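Inulin fructotransferase (PDB 2INV) probably catalyses the intramolecular fructosyl transfer that releases a cyclic di-fructose anhydride from the polysaccharide inulin. Local coordinates at residues G86-I94 and D199-N207; L313-H321 and F334-P345. All blocks are in the same frame, centred on the assembly; numbering follows the deposited sequence.

Contact 1 (G86-I94 and D199-N207). With FRU (beta-D-fructofuranose), chain D.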
loop_
_atom_site.group_PDB
_atom_site.type_symbol
_atom_site.label_atom_id
_atom_site.label_comp_id
_atom_site.label_asym_id
_atom_site.label_seq_id
_atom_site.Cartn_x
_atom_site.Cartn_y
_atom_site.Cartn_z
ATOM N N GLY A 86 5.109 8.854 16.604
ATOM C CA GLY A 86 5.716 7.555 16.386
ATOM C C GLY A 86 4.960 6.371 16.953
ATOM O O GLY A 86 4.230 6.497 17.935
ATOM N N HIS A 87 5.148 5.213 16.326
ATOM C CA HIS A 87 4.499 3.970 16.751
ATOM C C HIS A 87 5.236 3.355 17.940
ATOM O O HIS A 87 4.685 2.540 18.676
ATOM C CB HIS A 87 4.472 2.968 15.591
ATOM C CG HIS A 87 5.828 2.534 15.135
ATOM N ND1 HIS A 87 6.737 3.396 14.557
ATOM C CD2 HIS A 87 6.434 1.323 15.172
ATOM C CE1 HIS A 87 7.840 2.735 14.257
ATOM N NE2 HIS A 87 7.682 1.476 14.620
ATOM N N GLY A 88 6.493 3.757 18.096
ATOM C CA GLY A 88 7.343 3.294 19.180
ATOM C C GLY A 88 7.254 1.842 19.604
ATOM O O GLY A 88 7.248 1.553 20.802
ATOM N N PHE A 89 7.200 0.910 18.660
ATOM C CA PHE A 89 7.117 -0.481 19.080
ATOM C C PHE A 89 8.409 -0.957 19.735
ATOM O O PHE A 89 9.512 -0.485 19.430
ATOM C CB PHE A 89 6.762 -1.418 17.924
ATOM C CG PHE A 89 6.659 -2.862 18.341
ATOM C CD1 PHE A 89 7.780 -3.681 18.337
ATOM C CD2 PHE A 89 5.450 -3.383 18.799
ATOM C CE1 PHE A 89 7.710 -4.994 18.784
ATOM C CE2 PHE A 89 5.365 -4.702 19.253
ATOM C CZ PHE A 89 6.501 -5.506 19.244
ATOM N N PHE A 90 8.240 -1.903 20.651
ATOM C CA PHE A 90 9.329 -2.502 21.406
ATOM C C PHE A 90 8.806 -3.863 21.857
ATOM O O PHE A 90 7.712 -3.971 22.410
ATOM C CB PHE A 90 9.679 -1.600 22.601
ATOM C CG PHE A 90 10.582 -2.236 23.625
ATOM C CD1 PHE A 90 10.048 -2.960 24.696
ATOM C CD2 PHE A 90 11.959 -2.065 23.560
ATOM C CE1 PHE A 90 10.863 -3.492 25.683
ATOM C CE2 PHE A 90 12.793 -2.603 24.561
ATOM C CZ PHE A 90 12.247 -3.309 25.612
ATOM N N SER A 91 9.597 -4.895 21.599
ATOM C CA SER A 91 9.245 -6.273 21.919
ATOM C C SER A 91 9.243 -6.582 23.414
ATOM O O SER A 91 10.271 -6.976 23.967
ATOM C CB SER A 91 10.226 -7.216 21.204
ATOM O OG SER A 91 9.957 -8.578 21.505
ATOM N N ARG A 92 8.094 -6.428 24.065
ATOM C CA ARG A 92 8.011 -6.726 25.488
ATOM C C ARG A 92 8.164 -8.221 25.707
ATOM O O ARG A 92 8.602 -8.668 26.769
ATOM C CB ARG A 92 6.675 -6.260 26.073
ATOM C CG ARG A 92 6.671 -4.806 26.527
ATOM C CD ARG A 92 5.379 -4.453 27.239
ATOM N NE ARG A 92 5.377 -3.093 27.783
ATOM C CZ ARG A 92 6.093 -2.702 28.838
ATOM N NH1 ARG A 92 6.878 -3.567 29.474
ATOM N NH2 ARG A 92 6.025 -1.447 29.264
ATOM N N SER A 93 7.803 -8.989 24.687
ATOM C CA SER A 93 7.894 -10.445 24.735
ATOM C C SER A 93 9.338 -10.878 24.951
ATOM O O SER A 93 9.624 -11.698 25.805
ATOM C CB SER A 93 7.372 -11.044 23.423
ATOM O OG SER A 93 7.243 -12.450 23.518
ATOM N N ILE A 94 10.250 -10.324 24.166
ATOM C CA ILE A 94 11.652 -10.681 24.301
ATOM C C ILE A 94 12.211 -10.188 25.640
ATOM O O ILE A 94 12.979 -10.894 26.286
ATOM C CB ILE A 94 12.475 -10.148 23.104
ATOM C CG1 ILE A 94 11.978 -10.825 21.826
ATOM C CG2 ILE A 94 13.954 -10.438 23.315
ATOM C CD1 ILE A 94 12.582 -10.292 20.545
ATOM N N ASP A 199 -0.602 0.546 7.250
ATOM C CA ASP A 199 0.694 1.016 7.732
ATOM C C ASP A 199 0.818 0.995 9.266
ATOM O O ASP A 199 1.333 1.944 9.858
ATOM C CB ASP A 199 0.937 2.439 7.219
ATOM C CG ASP A 199 2.407 2.767 7.066
ATOM O OD1 ASP A 199 3.224 1.827 6.990
ATOM O OD2 ASP A 199 2.748 3.967 7.015
ATOM N N ASN A 200 0.355 -0.079 9.906
ATOM C CA ASN A 200 0.442 -0.191 11.364
ATOM C C ASN A 200 1.288 -1.367 11.828
ATOM O O ASN A 200 1.553 -2.296 11.063
ATOM C CB ASN A 200 -0.948 -0.330 12.011
ATOM C CG ASN A 200 -1.921 0.725 11.552
ATOM O OD1 ASN A 200 -1.879 1.892 12.189
ATOM N ND2 ASN A 200 -2.715 0.492 10.636
HETATM N N MSE A 201 1.684 -1.310 13.098
HETATM C CA MSE A 201 2.464 -2.362 13.742
HETATM C C MSE A 201 1.672 -2.839 14.947
HETATM O O MSE A 201 1.655 -2.178 15.993
HETATM C CB MSE A 201 3.821 -1.825 14.185
HETATM C CG MSE A 201 4.625 -2.766 15.072
HETATM SE SE MSE A 201 5.000 -4.453 14.254
HETATM C CE MSE A 201 6.477 -3.918 13.146
ATOM N N ILE A 202 1.007 -3.978 14.776
ATOM C CA ILE A 202 0.168 -4.560 15.813
ATOM C C ILE A 202 0.725 -5.931 16.172
ATOM O O ILE A 202 0.433 -6.920 15.488
ATOM C CB ILE A 202 -1.255 -4.757 15.289
ATOM C CG1 ILE A 202 -1.647 -3.558 14.427
ATOM C CG2 ILE A 202 -2.222 -4.938 16.445
ATOM C CD1 ILE A 202 -2.949 -3.717 13.704
ATOM N N ALA A 203 1.512 -6.015 17.236
ATOM C CA ALA A 203 2.070 -7.308 17.591
ATOM C C ALA A 203 2.229 -7.542 19.076
ATOM O O ALA A 203 2.240 -6.597 19.882
ATOM C CB ALA A 203 3.400 -7.499 16.896
ATOM N N GLU A 204 2.360 -8.821 19.423
ATOM C CA GLU A 204 2.507 -9.223 20.806
ATOM C C GLU A 204 1.241 -8.772 21.527
ATOM O O GLU A 204 1.268 -8.276 22.652
ATOM C CB GLU A 204 3.789 -8.611 21.387
ATOM C CG GLU A 204 5.029 -9.206 20.687
ATOM C CD GLU A 204 6.358 -8.747 21.262
ATOM O OE1 GLU A 204 6.364 -8.058 22.306
ATOM O OE2 GLU A 204 7.408 -9.091 20.674
ATOM N N CYS A 205 0.124 -8.976 20.831
ATOM C CA CYS A 205 -1.212 -8.660 21.318
ATOM C C CYS A 205 -2.009 -9.958 21.285
ATOM O O CYS A 205 -1.752 -10.823 20.431
ATOM C CB CYS A 205 -1.882 -7.633 20.412
ATOM S SG CYS A 205 -1.321 -5.924 20.639
ATOM N N GLY A 206 -2.955 -10.112 22.209
ATOM C CA GLY A 206 -3.745 -11.331 22.224
ATOM C C GLY A 206 -4.489 -11.422 20.909
ATOM O O GLY A 206 -4.542 -12.466 20.272
ATOM N N ASN A 207 -5.055 -10.289 20.508
ATOM C CA ASN A 207 -5.791 -10.152 19.259
ATOM C C ASN A 207 -5.313 -8.856 18.616
ATOM O O ASN A 207 -5.060 -7.880 19.314
ATOM C CB ASN A 207 -7.294 -10.052 19.521
ATOM C CG ASN A 207 -7.837 -11.246 20.278
ATOM O OD1 ASN A 207 -7.600 -11.392 21.475
ATOM N ND2 ASN A 207 -8.568 -12.111 19.581
HETATM C C1 FRU D . 8.749 -12.933 20.050
HETATM C C2 FRU D . 8.251 -12.692 18.561
HETATM C C3 FRU D . 6.948 -11.848 18.459
HETATM C C4 FRU D . 6.186 -12.422 17.243
HETATM C C5 FRU D . 6.653 -13.848 17.237
HETATM C C6 FRU D . 7.056 -14.223 15.803
HETATM O O1 FRU D . 7.647 -13.243 20.943
HETATM O O3 FRU D . 6.684 -10.476 18.623
HETATM O O4 FRU D . 4.785 -12.238 17.338
HETATM O O5 FRU D . 7.758 -13.968 18.201
HETATM O O6 FRU D . 6.972 -15.588 15.724
#
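Glu204 OE2 is gripped by two hydroxyls: Ser91 OG donates to it at 2.7 Å, on the syn lone pair, and O3 of the bound fructose (FRU) donates to it at 2.6 Å. The other oxygen, Glu204 OE1, turns to the start of a short helix and takes Ser93 N at 2.9 Å, with the donor lying 47° out of the carboxylate plane. Ser91 is the N-cap of that helix, and its OG also accepts from Ile94 N, so one hydroxyl both caps the helix and steadies the carboxylate. Beyond CG the Glu204 chain runs extended (chi2 -175°), which carries the acid from the residue just after strand 201-203 to sugar and helix end alike. Ser93 OG, hydrogen-bonded to FRU O1 at 2.7 Å, holds a second point of the same sugar; Pro251 O and Arg252 NH1 bind the sugar as well, and with Ser93 and Glu204 these residues belong to the glycan pocket.

Behind the carboxylate, Phe89 points the edge of its ring at Ala203 O and the acid, the ring and carboxylate planes standing 74° apart. Selenomethionine Met201 supplies a Met-aromatic contact, its SE above the ring face, 4.8 Å from the centroid.

The site thus joins helix 92-96 to strand 201-203, which is flanked in parallel by strands 174-181 and 224-226 of the beta-helix; the second subunit packs against His87, Phe89 and Met201.

Contact 2 (L313-H321 and F334-P345)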
loop_
_atom_site.group_PDB
_atom_site.type_symbol
_atom_site.label_atom_id
_atom_site.label_comp_id
_atom_site.label_asym_id
_atom_site.label_seq_id
_atom_site.Cartn_x
_atom_site.Cartn_y
_atom_site.Cartn_z
ATOM N N LEU A 313 -5.947 -27.278 17.096
ATOM C CA LEU A 313 -6.294 -27.845 15.806
ATOM C C LEU A 313 -5.241 -28.832 15.339
ATOM O O LEU A 313 -4.059 -28.685 15.656
ATOM C CB LEU A 313 -6.460 -26.734 14.777
ATOM C CG LEU A 313 -7.633 -25.789 15.032
ATOM C CD1 LEU A 313 -7.713 -24.749 13.933
ATOM C CD2 LEU A 313 -8.924 -26.594 15.099
ATOM N N ASP A 314 -5.665 -29.858 14.605
ATOM C CA ASP A 314 -4.698 -30.824 14.103
ATOM C C ASP A 314 -4.355 -30.485 12.656
ATOM O O ASP A 314 -4.942 -29.572 12.063
ATOM C CB ASP A 314 -5.192 -32.280 14.239
ATOM C CG ASP A 314 -6.430 -32.590 13.404
ATOM O OD1 ASP A 314 -6.516 -32.158 12.233
ATOM O OD2 ASP A 314 -7.318 -33.310 13.922
ATOM N N ASP A 315 -3.381 -31.196 12.104
ATOM C CA ASP A 315 -2.925 -30.938 10.743
ATOM C C ASP A 315 -3.860 -31.368 9.629
ATOM O O ASP A 315 -3.510 -31.280 8.455
ATOM C CB ASP A 315 -1.556 -31.571 10.546
ATOM C CG ASP A 315 -0.478 -30.844 11.321
ATOM O OD1 ASP A 315 0.036 -29.822 10.812
ATOM O OD2 ASP A 315 -0.156 -31.270 12.451
ATOM N N LEU A 316 -5.045 -31.840 9.985
ATOM C CA LEU A 316 -5.993 -32.238 8.957
ATOM C C LEU A 316 -6.995 -31.092 8.771
ATOM O O LEU A 316 -7.787 -31.091 7.831
ATOM C CB LEU A 316 -6.687 -33.553 9.331
ATOM C CG LEU A 316 -5.753 -34.772 9.264
ATOM C CD1 LEU A 316 -6.458 -36.010 9.784
ATOM C CD2 LEU A 316 -5.304 -34.993 7.825
ATOM N N TYR A 317 -6.926 -30.098 9.663
ATOM C CA TYR A 317 -7.791 -28.915 9.591
ATOM C C TYR A 317 -7.366 -28.173 8.328
ATOM O O TYR A 317 -8.194 -27.547 7.651
ATOM C CB TYR A 317 -7.566 -27.998 10.804
ATOM C CG TYR A 317 -8.549 -26.847 10.925
ATOM C CD1 TYR A 317 -9.833 -27.054 11.425
ATOM C CD2 TYR A 317 -8.191 -25.548 10.556
ATOM C CE1 TYR A 317 -10.739 -25.995 11.567
ATOM C CE2 TYR A 317 -9.093 -24.476 10.686
ATOM C CZ TYR A 317 -10.364 -24.711 11.196
ATOM O OH TYR A 317 -11.249 -23.672 11.345
ATOM N N GLY A 318 -6.068 -28.248 8.028
ATOM C CA GLY A 318 -5.535 -27.579 6.857
ATOM C C GLY A 318 -4.956 -26.217 7.182
ATOM O O GLY A 318 -5.454 -25.531 8.076
ATOM N N VAL A 319 -3.894 -25.826 6.478
ATOM C CA VAL A 319 -3.279 -24.521 6.703
ATOM C C VAL A 319 -4.296 -23.496 6.223
ATOM O O VAL A 319 -4.394 -22.390 6.765
ATOM C CB VAL A 319 -1.978 -24.354 5.893
ATOM C CG1 VAL A 319 -1.095 -25.576 6.069
ATOM C CG2 VAL A 319 -2.301 -24.150 4.425
ATOM N N VAL A 320 -5.037 -23.879 5.188
ATOM C CA VAL A 320 -6.075 -23.037 4.625
ATOM C C VAL A 320 -7.359 -23.839 4.691
ATOM O O VAL A 320 -7.483 -24.911 4.079
ATOM C CB VAL A 320 -5.764 -22.642 3.171
ATOM C CG1 VAL A 320 -6.979 -21.963 2.547
ATOM C CG2 VAL A 320 -4.568 -21.704 3.139
ATOM N N HIS A 321 -8.311 -23.294 5.440
ATOM C CA HIS A 321 -9.588 -23.943 5.670
ATOM C C HIS A 321 -10.736 -23.164 5.027
ATOM O O HIS A 321 -10.977 -21.998 5.360
ATOM C CB HIS A 321 -9.767 -24.057 7.180
ATOM C CG HIS A 321 -10.926 -24.895 7.601
ATOM N ND1 HIS A 321 -12.228 -24.449 7.560
ATOM C CD2 HIS A 321 -10.974 -26.153 8.100
ATOM C CE1 HIS A 321 -13.028 -25.395 8.020
ATOM N NE2 HIS A 321 -12.292 -26.437 8.354
ATOM N N PHE A 334 2.732 -22.453 -0.910
ATOM C CA PHE A 334 2.716 -23.061 0.417
ATOM C C PHE A 334 4.060 -23.692 0.781
ATOM O O PHE A 334 4.515 -24.625 0.122
ATOM C CB PHE A 334 1.639 -24.149 0.510
ATOM C CG PHE A 334 0.229 -23.643 0.363
ATOM C CD1 PHE A 334 -0.268 -23.276 -0.883
ATOM C CD2 PHE A 334 -0.608 -23.555 1.469
ATOM C CE1 PHE A 334 -1.576 -22.835 -1.033
ATOM C CE2 PHE A 334 -1.925 -23.111 1.334
ATOM C CZ PHE A 334 -2.407 -22.753 0.086
ATOM N N ALA A 335 4.679 -23.191 1.846
ATOM C CA ALA A 335 5.959 -23.715 2.324
ATOM C C ALA A 335 5.694 -24.300 3.705
ATOM O O ALA A 335 5.540 -23.574 4.685
ATOM C CB ALA A 335 6.986 -22.598 2.411
ATOM N N TYR A 336 5.642 -25.622 3.772
ATOM C CA TYR A 336 5.353 -26.313 5.018
ATOM C C TYR A 336 6.535 -27.124 5.547
ATOM O O TYR A 336 6.995 -28.082 4.914
ATOM C CB TYR A 336 4.118 -27.195 4.804
ATOM C CG TYR A 336 3.651 -27.978 5.999
ATOM C CD1 TYR A 336 4.347 -29.107 6.429
ATOM C CD2 TYR A 336 2.496 -27.613 6.689
ATOM C CE1 TYR A 336 3.905 -29.856 7.511
ATOM C CE2 TYR A 336 2.043 -28.359 7.776
ATOM C CZ TYR A 336 2.750 -29.476 8.180
ATOM O OH TYR A 336 2.313 -30.223 9.248
ATOM N N ASN A 337 7.026 -26.723 6.717
ATOM C CA ASN A 337 8.154 -27.395 7.360
ATOM C C ASN A 337 7.796 -27.678 8.818
ATOM O O ASN A 337 7.883 -26.796 9.683
ATOM C CB ASN A 337 9.401 -26.511 7.309
ATOM C CG ASN A 337 10.656 -27.260 7.662
ATOM O OD1 ASN A 337 11.740 -26.686 7.699
ATOM N ND2 ASN A 337 10.524 -28.554 7.893
ATOM N N VAL A 338 7.385 -28.912 9.083
ATOM C CA VAL A 338 6.992 -29.305 10.421
ATOM C C VAL A 338 7.477 -30.716 10.752
ATOM O O VAL A 338 7.316 -31.647 9.964
ATOM C CB VAL A 338 5.454 -29.243 10.572
ATOM C CG1 VAL A 338 5.033 -29.729 11.958
ATOM C CG2 VAL A 338 4.973 -27.822 10.351
ATOM N N PRO A 339 8.129 -30.873 11.913
ATOM C CA PRO A 339 8.654 -32.152 12.402
ATOM C C PRO A 339 7.609 -33.267 12.333
ATOM O O PRO A 339 6.488 -33.106 12.823
ATOM C CB PRO A 339 9.044 -31.820 13.838
ATOM C CG PRO A 339 9.614 -30.447 13.690
ATOM C CD PRO A 339 8.680 -29.753 12.701
ATOM N N PRO A 340 7.949 -34.393 11.687
ATOM C CA PRO A 340 6.990 -35.498 11.598
ATOM C C PRO A 340 6.320 -35.752 12.937
ATOM O O PRO A 340 5.123 -36.063 12.995
ATOM C CB PRO A 340 7.859 -36.671 11.179
ATOM C CG PRO A 340 8.837 -36.032 10.259
ATOM C CD PRO A 340 9.183 -34.699 10.937
ATOM N N ALA A 341 7.093 -35.568 14.005
ATOM C CA ALA A 341 6.629 -35.793 15.364
ATOM C C ALA A 341 5.710 -34.720 15.933
ATOM O O ALA A 341 5.119 -34.916 16.997
ATOM C CB ALA A 341 7.832 -35.976 16.280
ATOM N N ASN A 342 5.598 -33.583 15.264
ATOM C CA ASN A 342 4.727 -32.558 15.792
ATOM C C ASN A 342 3.441 -32.561 14.993
ATOM O O ASN A 342 2.504 -31.806 15.281
ATOM C CB ASN A 342 5.403 -31.197 15.735
ATOM C CG ASN A 342 6.545 -31.083 16.717
ATOM O OD1 ASN A 342 6.410 -31.415 17.894
ATOM N ND2 ASN A 342 7.682 -30.617 16.234
ATOM N N ILE A 343 3.391 -33.457 14.016
ATOM C CA ILE A 343 2.235 -33.574 13.158
ATOM C C ILE A 343 1.074 -34.356 13.763
ATOM O O ILE A 343 1.167 -35.543 14.094
ATOM C CB ILE A 343 2.655 -34.161 11.806
ATOM C CG1 ILE A 343 3.646 -33.190 11.142
ATOM C CG2 ILE A 343 1.442 -34.382 10.915
ATOM C CD1 ILE A 343 4.259 -33.683 9.868
ATOM N N ALA A 344 -0.035 -33.639 13.884
ATOM C CA ALA A 344 -1.277 -34.133 14.448
ATOM C C ALA A 344 -2.265 -34.561 13.361
ATOM O O ALA A 344 -2.595 -33.758 12.480
ATOM C CB ALA A 344 -1.910 -33.058 15.292
ATOM N N PRO A 345 -2.691 -35.822 13.359
ATOM C CA PRO A 345 -2.493 -37.055 14.132
ATOM C C PRO A 345 -1.264 -37.849 13.675
ATOM O O PRO A 345 -0.852 -37.763 12.503
ATOM C CB PRO A 345 -3.760 -37.829 13.831
ATOM C CG PRO A 345 -4.768 -36.768 13.931
ATOM C CD PRO A 345 -4.135 -35.653 13.083
HETATM O O HOH W 1 1.404 -29.384 13.895
#
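Asp315 reaches across to Tyr336 and Ala344 with both carboxylate oxygens and is the polar centre of the buried part. Tyr336 OH donates to Asp315 OD1 at 2.8 Å, from 64° out of the carboxylate plane, and OD1 also forms a salt bridge to Arg298. Asp315 OD2 accepts Ala344 N at 2.8 Å on its anti side, and a water that donates to OD2 also donates to Asn342 O. The backbone answers in the other direction: Asp315 N gives a bent bond to Ala344 O at 2.7 Å.

Deeper in, Val319 CG2 presses on the edge of the Phe334 ring, 3.3 Å from CE2, and Val320 CG2 meets the same edge. Val319 takes its other methyl, CG1, to the edge of the Tyr336 ring, bridging the two aromatics.

The solvent side is thinner: Asp314 CB still sits 3.5 Å from Ala344 CB, but the exposed Leu316 and Pro345 meet loosely, Leu316 CD1 to Pro345 CD 4.1 Å. Here Asp314 starts a type I turn and, with CG between the backbone N and carbonyl carbon (chi1 64°), brings OD1 forward to accept from Leu316 N, two residues on, in an Asx turn. Pro345 follows a cis peptide.

One buried carboxylate therefore gathers a phenol, a backbone amide, a water and an arginine; that company would favour its ionised form and fix the loop against the end of strand 328-337.

After strand 14-16 and helix 30-48 the chain winds on through the right-handed parallel beta-helix, and contact 1 closes a long loop: 86-94 comes back together with 199-207 only after 104 intervening residues, many of them strand. Contact 2 opens later and closes a short loop, with 12 residues between 313-321 and 334-345. The two loops follow in series, neither enclosing nor crossing the other. The centres of contacts 1 and 2 lie 27 Å apart, and the nearest atoms of contacts 1 and 2 about 14 Å, so they do not touch. Contact 1 fastens helix 92-96 to the sugar-binding part of the solenoid; contact 2 joins strands 320-323 and 328-337, and their loops, farther toward the C terminus.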